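Side-chain contacts in glucuronoarabinoxylan endo-1,4-beta-xylanase (Clostridium papyrosolvens, PDB 4FMV), which hydrolyses internal beta-1,4 linkages of xylan as a family 30 glycoside hydrolase, this chain holding the barrel and its attached beta domain, without the carbohydrate-binding and dockerin modules: residues S36-L41 with K74-K79; E52-A57 with A118-A123; S67-N72 with N122-Y127. All coordinates share one frame; numbering follows the deposited sequence.

Contact 1. Residues S36-L41 with K74-K79; sequences SLYGDL and KKASAK
With chi1 at -70° and -68°, Tyr38 and Lys79 both hold CG opposite their own carbonyl carbon, which turns the tyrosine ring toward Ala76 and starts the lysine chain across the neighbouring turn at Gly39. Tyr38 lies on helix 31-40 and Lys79 just past the end of helix 67-78, successive outer helices of the (beta/alpha)8 barrel with strand 45-49 between them in sequence. Their stems meet first: Tyr38 CB lies 3.7 Å from Lys79 CB, and Tyr38 O is at the same distance from that methylene. Further down, the methyl of Ala76 sits over one face of the Tyr38 ring, displaced toward its rim, with CB 4.1 Å from Tyr38 CD2. Strand 45-49 lies beneath this layer: Leu46 touches both Tyr38 and Ala76, and the phenol oxygen is hydrogen-bonded to Ile45 O, a bond that ties the ring to the barrel wall. Tyr43 adds an edge-to-face ring contact. On the outer side, a bend at chi2 (-60°) lays the aliphatic part of Lys79 along the backbone of Gly39, and the ammonium group continues to a weak hydrogen bond with Asn35 OD1. The bare glycine surface lets this chain lie close, with Lys79 CG 3.9 Å from Gly39 N and Lys79 CD 4.0 Å from Gly39 CA.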
ATOM      1  N   SER A  36      15.599  -8.779   4.191  1.00 11.55           N
ATOM      2  CA  SER A  36      15.973  -7.870   3.109  1.00 10.28           C
ATOM      3  C   SER A  36      14.904  -6.798   2.914  1.00 10.77           C
ATOM      4  O   SER A  36      15.215  -5.610   2.805  1.00 12.71           O
ATOM      5  CB  SER A  36      16.193  -8.635   1.798  1.00  9.83           C
ATOM      6  OG  SER A  36      17.330  -9.491   1.869  1.00 10.92           O
ATOM      7  N   LEU A  37      13.646  -7.228   2.846  1.00  9.09           N
ATOM      8  CA  LEU A  37      12.543  -6.314   2.549  1.00 10.75           C
ATOM      9  C   LEU A  37      12.104  -5.488   3.754  1.00  9.93           C
ATOM     10  O   LEU A  37      11.896  -4.267   3.647  1.00  8.57           O
ATOM     11  CB  LEU A  37      11.346  -7.099   2.000  1.00  8.22           C
ATOM     12  CG  LEU A  37      11.607  -7.752   0.636  1.00 11.28           C
ATOM     13  CD1 LEU A  37      10.337  -8.311   0.088  1.00 14.96           C
ATOM     14  CD2 LEU A  37      12.196  -6.717  -0.346  1.00 12.06           C
ATOM     15  N   TYR A  38      11.890  -6.171   4.877  1.00  7.25           N
ATOM     16  CA  TYR A  38      11.423  -5.508   6.085  1.00  8.02           C
ATOM     17  C   TYR A  38      12.503  -4.863   6.939  1.00 13.31           C
ATOM     18  O   TYR A  38      12.226  -3.854   7.592  1.00 11.81           O
ATOM     19  CB  TYR A  38      10.407  -6.379   6.857  1.00  6.69           C
ATOM     20  CG  TYR A  38       9.127  -6.423   6.046  1.00 10.72           C
ATOM     21  CD1 TYR A  38       9.041  -7.211   4.888  1.00 10.36           C
ATOM     22  CD2 TYR A  38       8.055  -5.597   6.357  1.00 10.94           C
ATOM     23  CE1 TYR A  38       7.895  -7.218   4.099  1.00  9.56           C
ATOM     24  CE2 TYR A  38       6.901  -5.594   5.566  1.00 10.31           C
ATOM     25  CZ  TYR A  38       6.832  -6.404   4.445  1.00 10.27           C
ATOM     26  OH  TYR A  38       5.695  -6.391   3.661  1.00  8.96           O
ATOM     27  N   GLY A  39      13.675  -5.497   7.053  1.00 14.25           N
ATOM     28  CA  GLY A  39      14.842  -4.812   7.607  1.00 13.72           C
ATOM     29  C   GLY A  39      15.649  -3.823   6.776  1.00 12.21           C
ATOM     30  O   GLY A  39      15.588  -2.616   7.022  1.00 12.20           O
ATOM     31  N   ASP A  40      16.260  -4.312   5.689  1.00 10.91           N
ATOM     32  CA  ASP A  40      17.185  -3.520   4.872  1.00 10.43           C
ATOM     33  C   ASP A  40      16.433  -2.395   4.181  1.00 10.06           C
ATOM     34  O   ASP A  40      16.873  -1.261   4.238  1.00 12.25           O
ATOM     35  CB  ASP A  40      17.888  -4.364   3.777  1.00 14.66           C
ATOM     36  CG  ASP A  40      18.907  -5.364   4.346  1.00 16.10           C
ATOM     37  OD1 ASP A  40      19.273  -5.245   5.527  1.00 18.32           O
ATOM     38  OD2 ASP A  40      19.340  -6.270   3.607  1.00 15.37           O
ATOM     39  N   LEU A  41      15.332  -2.726   3.505  1.00  6.91           N
ATOM     40  CA  LEU A  41      14.535  -1.714   2.808  1.00 11.15           C
ATOM     41  C   LEU A  41      13.437  -1.077   3.660  1.00 11.20           C
ATOM     42  O   LEU A  41      12.690  -0.220   3.178  1.00 11.56           O
ATOM     43  CB  LEU A  41      13.918  -2.275   1.528  1.00 10.12           C
ATOM     44  CG  LEU A  41      14.908  -2.930   0.568  1.00 14.31           C
ATOM     45  CD1 LEU A  41      14.235  -3.349  -0.736  1.00 16.24           C
ATOM     46  CD2 LEU A  41      16.104  -2.039   0.291  1.00 13.15           C
ATOM     47  N   LYS A  74       4.565 -12.648  11.684  1.00  9.98           N
ATOM     48  CA  LYS A  74       5.517 -12.512  12.787  1.00  9.56           C
ATOM     49  C   LYS A  74       6.845 -11.909  12.333  1.00 10.04           C
ATOM     50  O   LYS A  74       7.448 -11.123  13.065  1.00 11.74           O
ATOM     51  CB  LYS A  74       5.751 -13.848  13.497  1.00 10.69           C
ATOM     52  CG  LYS A  74       4.562 -14.355  14.335  1.00 10.87           C
ATOM     53  CD  LYS A  74       4.944 -15.657  15.049  1.00 14.40           C
ATOM     54  CE  LYS A  74       3.867 -16.156  16.000  1.00 20.04           C
ATOM     55  NZ  LYS A  74       4.362 -17.331  16.844  1.00 21.93           N
ATOM     56  N   LYS A  75       7.311 -12.272  11.137  1.00  8.92           N
ATOM     57  CA  LYS A  75       8.569 -11.706  10.641  1.00 13.14           C
ATOM     58  C   LYS A  75       8.449 -10.205  10.343  1.00 10.71           C
ATOM     59  O   LYS A  75       9.342  -9.417  10.683  1.00 13.06           O
ATOM     60  CB  LYS A  75       9.088 -12.481   9.420  1.00 12.13           C
ATOM     61  CG  LYS A  75       9.594 -13.882   9.774  1.00 10.80           C
ATOM     62  CD  LYS A  75       9.998 -14.645   8.544  1.00 10.59           C
ATOM     63  CE  LYS A  75      10.416 -16.095   8.881  1.00 12.08           C
ATOM     64  NZ  LYS A  75       9.297 -16.891   9.418  1.00 13.46           N
ATOM     65  N   ALA A  76       7.346  -9.816   9.717  1.00  7.73           N
ATOM     66  CA  ALA A  76       7.096  -8.411   9.427  1.00  9.39           C
ATOM     67  C   ALA A  76       6.981  -7.614  10.724  1.00 12.87           C
ATOM     68  O   ALA A  76       7.591  -6.553  10.857  1.00 14.91           O
ATOM     69  CB  ALA A  76       5.830  -8.236   8.543  1.00  5.00           C
ATOM     70  N   SER A  77       6.235  -8.144  11.693  1.00 12.99           N
ATOM     71  CA  SER A  77       6.003  -7.446  12.953  1.00 14.33           C
ATOM     72  C   SER A  77       7.283  -7.224  13.735  1.00 14.48           C
ATOM     73  O   SER A  77       7.427  -6.208  14.410  1.00 13.41           O
ATOM     74  CB  SER A  77       5.029  -8.229  13.844  1.00 18.34           C
ATOM     75  OG  SER A  77       3.753  -8.320  13.236  1.00 23.11           O
ATOM     76  N   ALA A  78       8.196  -8.195  13.682  1.00 12.86           N
ATOM     77  CA  ALA A  78       9.428  -8.104  14.450  1.00 14.71           C
ATOM     78  C   ALA A  78      10.287  -6.975  13.898  1.00 15.87           C
ATOM     79  O   ALA A  78      11.223  -6.512  14.563  1.00 17.72           O
ATOM     80  CB  ALA A  78      10.196  -9.456  14.397  1.00 13.86           C
ATOM     81  N   LYS A  79      10.001  -6.579  12.656  1.00 15.15           N
ATOM     82  CA  LYS A  79      10.703  -5.482  11.976  1.00 14.92           C
ATOM     83  C   LYS A  79       9.954  -4.156  12.098  1.00 15.33           C
ATOM     84  O   LYS A  79      10.290  -3.179  11.425  1.00 16.11           O
ATOM     85  CB  LYS A  79      10.962  -5.800  10.498  1.00 13.67           C
ATOM     86  CG  LYS A  79      11.975  -6.922  10.253  1.00 15.41           C
ATOM     87  CD  LYS A  79      13.324  -6.569  10.848  1.00 17.55           C
ATOM     88  CE  LYS A  79      14.377  -7.613  10.510  1.00 19.35           C
ATOM     89  NZ  LYS A  79      14.339  -8.731  11.479  1.00 23.71           N
TER

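Contact 2. Residues E52-A57 with A118-A123; sequences EGIGDA and AQYLNA
Tyr120 reaches from helix 114-130 to Glu52 and Ile54 in the loop that follows strand 45-49, at the end of the (beta/alpha)8 barrel where strands pass into helices, the end that carries the active site in this fold. Packing is tight at the phenol oxygen: Tyr120 OH stands 3.5 Å from Glu52 CA and 3.8 Å from Glu52 CB, against the short 3-10 segment 52-54. Beside it the methyl CG2 of Ile54 approaches the ring at its edge, near the ring plane, while the two side chains run alongside each other, pointing opposite ways. With CG trans to the backbone nitrogen (chi1 172°), Tyr120 swings the end of its ring, though not its CB, nearer the loop. Trp58 meets this ring edge-to-face, and Ile50, Pro91 and Met94 also touch it, burying it among them. The carboxylate of Glu52 turns off from the helix instead, where OE2 is hydrogen-bonded to Asn89 ND2. Looser ground begins beyond Ile54. The chain reverses there in a type II' turn, Gly55 taking positive phi, and the partly exposed Asp56 does not touch segment 118-123, its OD1 bonded instead to Ser93 OG. Even within the buried part the apolar touch is light, Ile54 CG2 lying 4.1 Å from Tyr120 CE1.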
ATOM      1  N   GLU A  52      -8.805 -19.602   2.303  1.00  8.65           N
ATOM      2  CA  GLU A  52     -10.146 -20.208   2.423  1.00  7.92           C
ATOM      3  C   GLU A  52     -10.071 -21.720   2.275  1.00  9.90           C
ATOM      4  O   GLU A  52     -11.053 -22.419   2.514  1.00 12.45           O
ATOM      5  CB  GLU A  52     -11.162 -19.605   1.431  1.00  7.05           C
ATOM      6  CG  GLU A  52     -10.950 -20.009  -0.060  1.00 12.23           C
ATOM      7  CD  GLU A  52     -10.054 -19.043  -0.825  1.00 14.73           C
ATOM      8  OE1 GLU A  52      -9.226 -18.357  -0.191  1.00 16.76           O
ATOM      9  OE2 GLU A  52     -10.155 -18.976  -2.065  1.00 14.23           O
ATOM     10  N   GLY A  53      -8.884 -22.216   1.923  1.00  8.87           N
ATOM     11  CA  GLY A  53      -8.628 -23.643   1.824  1.00  8.72           C
ATOM     12  C   GLY A  53      -8.854 -24.343   3.152  1.00 10.19           C
ATOM     13  O   GLY A  53      -8.968 -25.568   3.207  1.00 12.00           O
ATOM     14  N   ILE A  54      -8.902 -23.559   4.227  1.00  9.23           N
ATOM     15  CA  ILE A  54      -9.261 -24.059   5.551  1.00  9.55           C
ATOM     16  C   ILE A  54     -10.679 -24.649   5.541  1.00 11.42           C
ATOM     17  O   ILE A  54     -10.991 -25.551   6.315  1.00  9.22           O
ATOM     18  CB  ILE A  54      -9.148 -22.946   6.633  1.00 11.51           C
ATOM     19  CG1 ILE A  54      -9.280 -23.538   8.037  1.00  9.78           C
ATOM     20  CG2 ILE A  54     -10.192 -21.847   6.413  1.00  9.86           C
ATOM     21  CD1 ILE A  54      -8.727 -22.643   9.126  1.00  7.36           C
ATOM     22  N   GLY A  55     -11.546 -24.157   4.656  1.00 10.36           N
ATOM     23  CA  GLY A  55     -12.891 -24.704   4.619  1.00 13.07           C
ATOM     24  C   GLY A  55     -13.657 -24.393   5.899  1.00 12.36           C
ATOM     25  O   GLY A  55     -13.613 -23.270   6.383  1.00 12.42           O
ATOM     26  N   ASP A  56     -14.343 -25.378   6.465  1.00 11.71           N
ATOM     27  CA  ASP A  56     -15.106 -25.126   7.688  1.00 15.63           C
ATOM     28  C   ASP A  56     -14.306 -25.395   8.965  1.00 16.75           C
ATOM     29  O   ASP A  56     -14.833 -25.231  10.073  1.00 15.10           O
ATOM     30  CB  ASP A  56     -16.390 -25.959   7.720  1.00 16.47           C
ATOM     31  CG  ASP A  56     -17.337 -25.613   6.586  1.00 19.66           C
ATOM     32  OD1 ASP A  56     -17.208 -24.522   5.990  1.00 17.45           O
ATOM     33  OD2 ASP A  56     -18.205 -26.452   6.281  1.00 24.20           O
ATOM     34  N   ALA A  57     -13.044 -25.803   8.806  1.00 14.10           N
ATOM     35  CA  ALA A  57     -12.240 -26.253   9.945  1.00  9.47           C
ATOM     36  C   ALA A  57     -11.992 -25.115  10.934  1.00 13.34           C
ATOM     37  O   ALA A  57     -11.651 -25.355  12.100  1.00 15.01           O
ATOM     38  CB  ALA A  57     -10.924 -26.878   9.467  1.00 10.23           C
ATOM     39  N   ALA A 118     -18.715 -12.827   8.853  1.00 10.23           N
ATOM     40  CA  ALA A 118     -18.143 -11.928   9.849  1.00 12.15           C
ATOM     41  C   ALA A 118     -17.482 -12.717  10.978  1.00 12.40           C
ATOM     42  O   ALA A 118     -16.457 -12.301  11.493  1.00 14.24           O
ATOM     43  CB  ALA A 118     -19.208 -10.987  10.409  1.00 13.11           C
ATOM     44  N   GLN A 119     -18.072 -13.843  11.370  1.00 11.54           N
ATOM     45  CA  GLN A 119     -17.452 -14.722  12.388  1.00 14.99           C
ATOM     46  C   GLN A 119     -16.155 -15.341  11.886  1.00 13.46           C
ATOM     47  O   GLN A 119     -15.186 -15.501  12.625  1.00 15.35           O
ATOM     48  CB  GLN A 119     -18.409 -15.845  12.798  1.00 15.32           C
ATOM     49  CG  GLN A 119     -19.620 -15.328  13.516  1.00 18.73           C
ATOM     50  CD  GLN A 119     -20.648 -16.397  13.767  1.00 24.89           C
ATOM     51  OE1 GLN A 119     -20.682 -17.421  13.086  1.00 25.27           O
ATOM     52  NE2 GLN A 119     -21.501 -16.165  14.755  1.00 29.12           N
ATOM     53  N   TYR A 120     -16.163 -15.711  10.616  1.00 11.97           N
ATOM     54  CA  TYR A 120     -14.970 -16.213   9.946  1.00  9.60           C
ATOM     55  C   TYR A 120     -13.862 -15.171   9.975  1.00  8.42           C
ATOM     56  O   TYR A 120     -12.731 -15.447  10.395  1.00  5.94           O
ATOM     57  CB  TYR A 120     -15.344 -16.558   8.515  1.00  6.94           C
ATOM     58  CG  TYR A 120     -14.217 -16.929   7.573  1.00  9.42           C
ATOM     59  CD1 TYR A 120     -13.583 -18.163   7.663  1.00 10.84           C
ATOM     60  CD2 TYR A 120     -13.834 -16.067   6.548  1.00 10.80           C
ATOM     61  CE1 TYR A 120     -12.579 -18.518   6.770  1.00 12.22           C
ATOM     62  CE2 TYR A 120     -12.824 -16.415   5.652  1.00  9.49           C
ATOM     63  CZ  TYR A 120     -12.208 -17.636   5.767  1.00 10.01           C
ATOM     64  OH  TYR A 120     -11.225 -17.999   4.875  1.00  8.60           O
ATOM     65  N   LEU A 121     -14.172 -13.961   9.519  1.00  7.50           N
ATOM     66  CA  LEU A 121     -13.199 -12.879   9.587  1.00  8.49           C
ATOM     67  C   LEU A 121     -12.721 -12.667  11.029  1.00 12.36           C
ATOM     68  O   LEU A 121     -11.525 -12.467  11.278  1.00 13.55           O
ATOM     69  CB  LEU A 121     -13.793 -11.583   9.012  1.00 11.33           C
ATOM     70  CG  LEU A 121     -14.043 -11.640   7.498  1.00  8.86           C
ATOM     71  CD1 LEU A 121     -14.513 -10.290   6.991  1.00  8.72           C
ATOM     72  CD2 LEU A 121     -12.760 -12.074   6.770  1.00  9.55           C
ATOM     73  N   ASN A 122     -13.648 -12.693  11.981  1.00 11.53           N
ATOM     74  CA  ASN A 122     -13.258 -12.552  13.381  1.00 12.65           C
ATOM     75  C   ASN A 122     -12.347 -13.690  13.839  1.00 11.49           C
ATOM     76  O   ASN A 122     -11.505 -13.506  14.697  1.00  8.15           O
ATOM     77  CB  ASN A 122     -14.488 -12.468  14.290  1.00 15.29           C
ATOM     78  CG  ASN A 122     -14.949 -11.048  14.508  1.00 13.31           C
ATOM     79  OD1 ASN A 122     -14.165 -10.109  14.380  1.00 14.87           O
ATOM     80  ND2 ASN A 122     -16.222 -10.879  14.848  1.00 10.12           N
ATOM     81  N   ALA A 123     -12.520 -14.875  13.273  1.00 12.80           N
ATOM     82  CA  ALA A 123     -11.701 -16.000  13.714  1.00 13.32           C
ATOM     83  C   ALA A 123     -10.247 -15.848  13.240  1.00 10.38           C
ATOM     84  O   ALA A 123      -9.305 -16.281  13.916  1.00 11.03           O
ATOM     85  CB  ALA A 123     -12.317 -17.346  13.253  1.00  6.20           C
TER

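Contact 3. Residues S67-N72 with N122-Y127; sequences SPELAN and NAYVKY
Ser67, at the start of helix 67-78, meets the hydroxyl end of Tyr127 on helix 114-130 through CA and the CB methylene: Ser67 CA is 3.3 Å from Tyr127 OH, and Ser67 CB 3.6 Å. The serine hydroxyl points another way and is bonded to Ser64 O. Glu69 comes next, offering the stem of its side chain, with CB 3.5 Å from Tyr124 OH, before the chain bends off at chi2. Its carboxylate is thereby delivered to a buried polar network, OE1 taking Arg49 N and OE2 taking Ser23 OG. Leu70 follows and makes the main apolar touch. Its CD2 lies 3.4 Å from Tyr127 OH and 3.9 Å from Tyr127 CZ, approaching the ring obliquely, while CB rests near CE2 of the same ring. The tyrosine gets there with CG trans to its backbone nitrogen (chi1 171°), which extends the ring across the gap between the helices. About one turn after Glu69, Asn72 leaves the interface but steadies that glutamate: ND2 donates to OE2 over 3.0 Å in a nearly straight bond (179°), meeting it from above the carboxylate plane, while OE2 lies in the amide plane of Asn72. The axes of segments 67-72 and 122-127 lie at 51° and approach to 11.7 Å, a gap bridged by the two long tyrosines. This is the side-by-side packing of consecutive outer helices in a (beta/alpha)8 barrel.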
ATOM      1  N   SER A  67      -1.229 -21.020   9.295  1.00 12.24           N
ATOM      2  CA  SER A  67       0.094 -20.899   9.892  1.00 11.41           C
ATOM      3  C   SER A  67       1.181 -20.258   9.004  1.00 10.01           C
ATOM      4  O   SER A  67       2.073 -19.598   9.528  1.00  8.69           O
ATOM      5  CB  SER A  67       0.586 -22.232  10.486  1.00 14.09           C
ATOM      6  OG  SER A  67       0.670 -23.222   9.489  1.00 14.06           O
ATOM      7  N   PRO A  68       1.169 -20.531   7.686  1.00  8.60           N
ATOM      8  CA  PRO A  68       2.178 -19.876   6.849  1.00  9.91           C
ATOM      9  C   PRO A  68       2.082 -18.343   6.915  1.00  9.36           C
ATOM     10  O   PRO A  68       3.097 -17.668   7.009  1.00 11.10           O
ATOM     11  CB  PRO A  68       1.845 -20.378   5.437  1.00 10.93           C
ATOM     12  CG  PRO A  68       1.232 -21.739   5.668  1.00  9.99           C
ATOM     13  CD  PRO A  68       0.386 -21.522   6.919  1.00  8.99           C
ATOM     14  N   GLU A  69       0.874 -17.800   6.877  1.00  8.77           N
ATOM     15  CA  GLU A  69       0.718 -16.360   6.902  1.00  6.95           C
ATOM     16  C   GLU A  69       0.954 -15.809   8.308  1.00  8.89           C
ATOM     17  O   GLU A  69       1.438 -14.696   8.459  1.00  8.57           O
ATOM     18  CB  GLU A  69      -0.650 -15.945   6.349  1.00 10.19           C
ATOM     19  CG  GLU A  69      -0.807 -16.117   4.823  1.00 11.40           C
ATOM     20  CD  GLU A  69      -0.095 -15.038   4.034  1.00 10.76           C
ATOM     21  OE1 GLU A  69      -0.583 -14.683   2.932  1.00  9.65           O
ATOM     22  OE2 GLU A  69       0.961 -14.556   4.505  1.00 11.97           O
ATOM     23  N   LEU A  70       0.619 -16.585   9.337  1.00  9.42           N
ATOM     24  CA  LEU A  70       1.054 -16.223  10.694  1.00 11.06           C
ATOM     25  C   LEU A  70       2.589 -16.047  10.771  1.00 11.63           C
ATOM     26  O   LEU A  70       3.086 -15.094  11.364  1.00 10.21           O
ATOM     27  CB  LEU A  70       0.572 -17.241  11.742  1.00  8.65           C
ATOM     28  CG  LEU A  70       1.198 -17.063  13.140  1.00 11.87           C
ATOM     29  CD1 LEU A  70       0.744 -15.757  13.774  1.00  9.67           C
ATOM     30  CD2 LEU A  70       0.884 -18.238  14.071  1.00 11.65           C
ATOM     31  N   ALA A  71       3.341 -16.971  10.178  1.00 11.67           N
ATOM     32  CA  ALA A  71       4.790 -16.880  10.225  1.00 11.91           C
ATOM     33  C   ALA A  71       5.278 -15.619   9.496  1.00  9.66           C
ATOM     34  O   ALA A  71       6.198 -14.933   9.958  1.00  7.90           O
ATOM     35  CB  ALA A  71       5.438 -18.159   9.645  1.00 12.69           C
ATOM     36  N   ASN A  72       4.661 -15.320   8.356  1.00 11.34           N
ATOM     37  CA  ASN A  72       4.977 -14.119   7.595  1.00 10.59           C
ATOM     38  C   ASN A  72       4.702 -12.869   8.423  1.00 12.33           C
ATOM     39  O   ASN A  72       5.536 -11.976   8.526  1.00 14.99           O
ATOM     40  CB  ASN A  72       4.180 -14.115   6.284  1.00  7.37           C
ATOM     41  CG  ASN A  72       4.596 -15.261   5.355  1.00 11.53           C
ATOM     42  OD1 ASN A  72       5.744 -15.712   5.400  1.00 10.00           O
ATOM     43  ND2 ASN A  72       3.666 -15.743   4.528  1.00  9.70           N
ATOM     44  N   ASN A 122     -13.648 -12.693  11.981  1.00 11.53           N
ATOM     45  CA  ASN A 122     -13.258 -12.552  13.381  1.00 12.65           C
ATOM     46  C   ASN A 122     -12.347 -13.690  13.839  1.00 11.49           C
ATOM     47  O   ASN A 122     -11.505 -13.506  14.697  1.00  8.15           O
ATOM     48  CB  ASN A 122     -14.488 -12.468  14.290  1.00 15.29           C
ATOM     49  CG  ASN A 122     -14.949 -11.048  14.508  1.00 13.31           C
ATOM     50  OD1 ASN A 122     -14.165 -10.109  14.380  1.00 14.87           O
ATOM     51  ND2 ASN A 122     -16.222 -10.879  14.848  1.00 10.12           N
ATOM     52  N   ALA A 123     -12.520 -14.875  13.273  1.00 12.80           N
ATOM     53  CA  ALA A 123     -11.701 -16.000  13.714  1.00 13.32           C
ATOM     54  C   ALA A 123     -10.247 -15.848  13.240  1.00 10.38           C
ATOM     55  O   ALA A 123      -9.305 -16.281  13.916  1.00 11.03           O
ATOM     56  CB  ALA A 123     -12.317 -17.346  13.253  1.00  6.20           C
ATOM     57  N   TYR A 124     -10.075 -15.236  12.074  1.00  6.81           N
ATOM     58  CA  TYR A 124      -8.743 -14.927  11.555  1.00  8.75           C
ATOM     59  C   TYR A 124      -8.058 -13.894  12.432  1.00  9.60           C
ATOM     60  O   TYR A 124      -6.911 -14.065  12.834  1.00 10.60           O
ATOM     61  CB  TYR A 124      -8.824 -14.417  10.119  1.00  7.81           C
ATOM     62  CG  TYR A 124      -7.511 -14.525   9.368  1.00  8.41           C
ATOM     63  CD1 TYR A 124      -7.113 -15.734   8.805  1.00 10.77           C
ATOM     64  CD2 TYR A 124      -6.668 -13.432   9.223  1.00  8.46           C
ATOM     65  CE1 TYR A 124      -5.916 -15.851   8.104  1.00 11.33           C
ATOM     66  CE2 TYR A 124      -5.452 -13.541   8.537  1.00  9.84           C
ATOM     67  CZ  TYR A 124      -5.088 -14.754   7.967  1.00 10.69           C
ATOM     68  OH  TYR A 124      -3.887 -14.891   7.275  1.00  7.49           O
ATOM     69  N   VAL A 125      -8.762 -12.818  12.734  1.00  7.86           N
ATOM     70  CA  VAL A 125      -8.255 -11.838  13.682  1.00  8.06           C
ATOM     71  C   VAL A 125      -7.851 -12.477  15.023  1.00  7.36           C
ATOM     72  O   VAL A 125      -6.799 -12.166  15.567  1.00  7.94           O
ATOM     73  CB  VAL A 125      -9.311 -10.756  13.921  1.00 12.47           C
ATOM     74  CG1 VAL A 125      -8.812  -9.713  14.938  1.00 12.17           C
ATOM     75  CG2 VAL A 125      -9.696 -10.110  12.582  1.00  9.78           C
ATOM     76  N   LYS A 126      -8.688 -13.361  15.563  1.00  8.49           N
ATOM     77  CA  LYS A 126      -8.407 -13.927  16.880  1.00 10.47           C
ATOM     78  C   LYS A 126      -7.230 -14.904  16.824  1.00 12.68           C
ATOM     79  O   LYS A 126      -6.375 -14.903  17.708  1.00 13.46           O
ATOM     80  CB  LYS A 126      -9.651 -14.565  17.508  1.00 10.87           C
ATOM     81  CG  LYS A 126      -9.405 -15.200  18.892  1.00 14.21           C
ATOM     82  CD  LYS A 126     -10.667 -15.935  19.363  1.00 17.19           C
ATOM     83  CE  LYS A 126     -10.572 -16.442  20.821  1.00 15.81           C
ATOM     84  NZ  LYS A 126      -9.544 -17.495  21.010  1.00 14.19           N
ATOM     85  N   TYR A 127      -7.164 -15.728  15.784  1.00 12.13           N
ATOM     86  CA  TYR A 127      -5.997 -16.601  15.598  1.00 10.59           C
ATOM     87  C   TYR A 127      -4.698 -15.791  15.586  1.00 13.15           C
ATOM     88  O   TYR A 127      -3.709 -16.142  16.244  1.00 16.11           O
ATOM     89  CB  TYR A 127      -6.132 -17.367  14.281  1.00 10.65           C
ATOM     90  CG  TYR A 127      -4.896 -18.125  13.871  1.00 12.59           C
ATOM     91  CD1 TYR A 127      -4.409 -19.175  14.651  1.00 16.08           C
ATOM     92  CD2 TYR A 127      -4.214 -17.811  12.692  1.00 12.37           C
ATOM     93  CE1 TYR A 127      -3.279 -19.896  14.274  1.00 15.36           C
ATOM     94  CE2 TYR A 127      -3.074 -18.532  12.309  1.00 11.98           C
ATOM     95  CZ  TYR A 127      -2.618 -19.569  13.105  1.00 13.47           C
ATOM     96  OH  TYR A 127      -1.489 -20.281  12.747  1.00 13.14           O
TER

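Contacts 1 and 3 lie on the same helix, 67-78, which meets helix 31-40 near its C-terminal end and helix 114-130 near its N-terminal end; their centres are about 17 Å apart. Contacts 2 and 3 share helix 114-130 and are closer, about 10 Å between centres. Tyrosines carry all three, but in different settings. Contacts 2 and 3 are buried, and the latter borders a buried polar network with Ser23 and Arg49. Contact 1 is only partly buried, its outer side an aliphatic lysine chain over glycine. Contact 1 joins a helix to the end of the next and contact 3 helix to helix, whereas contact 2 brings a loop onto a helix and buries the least surface.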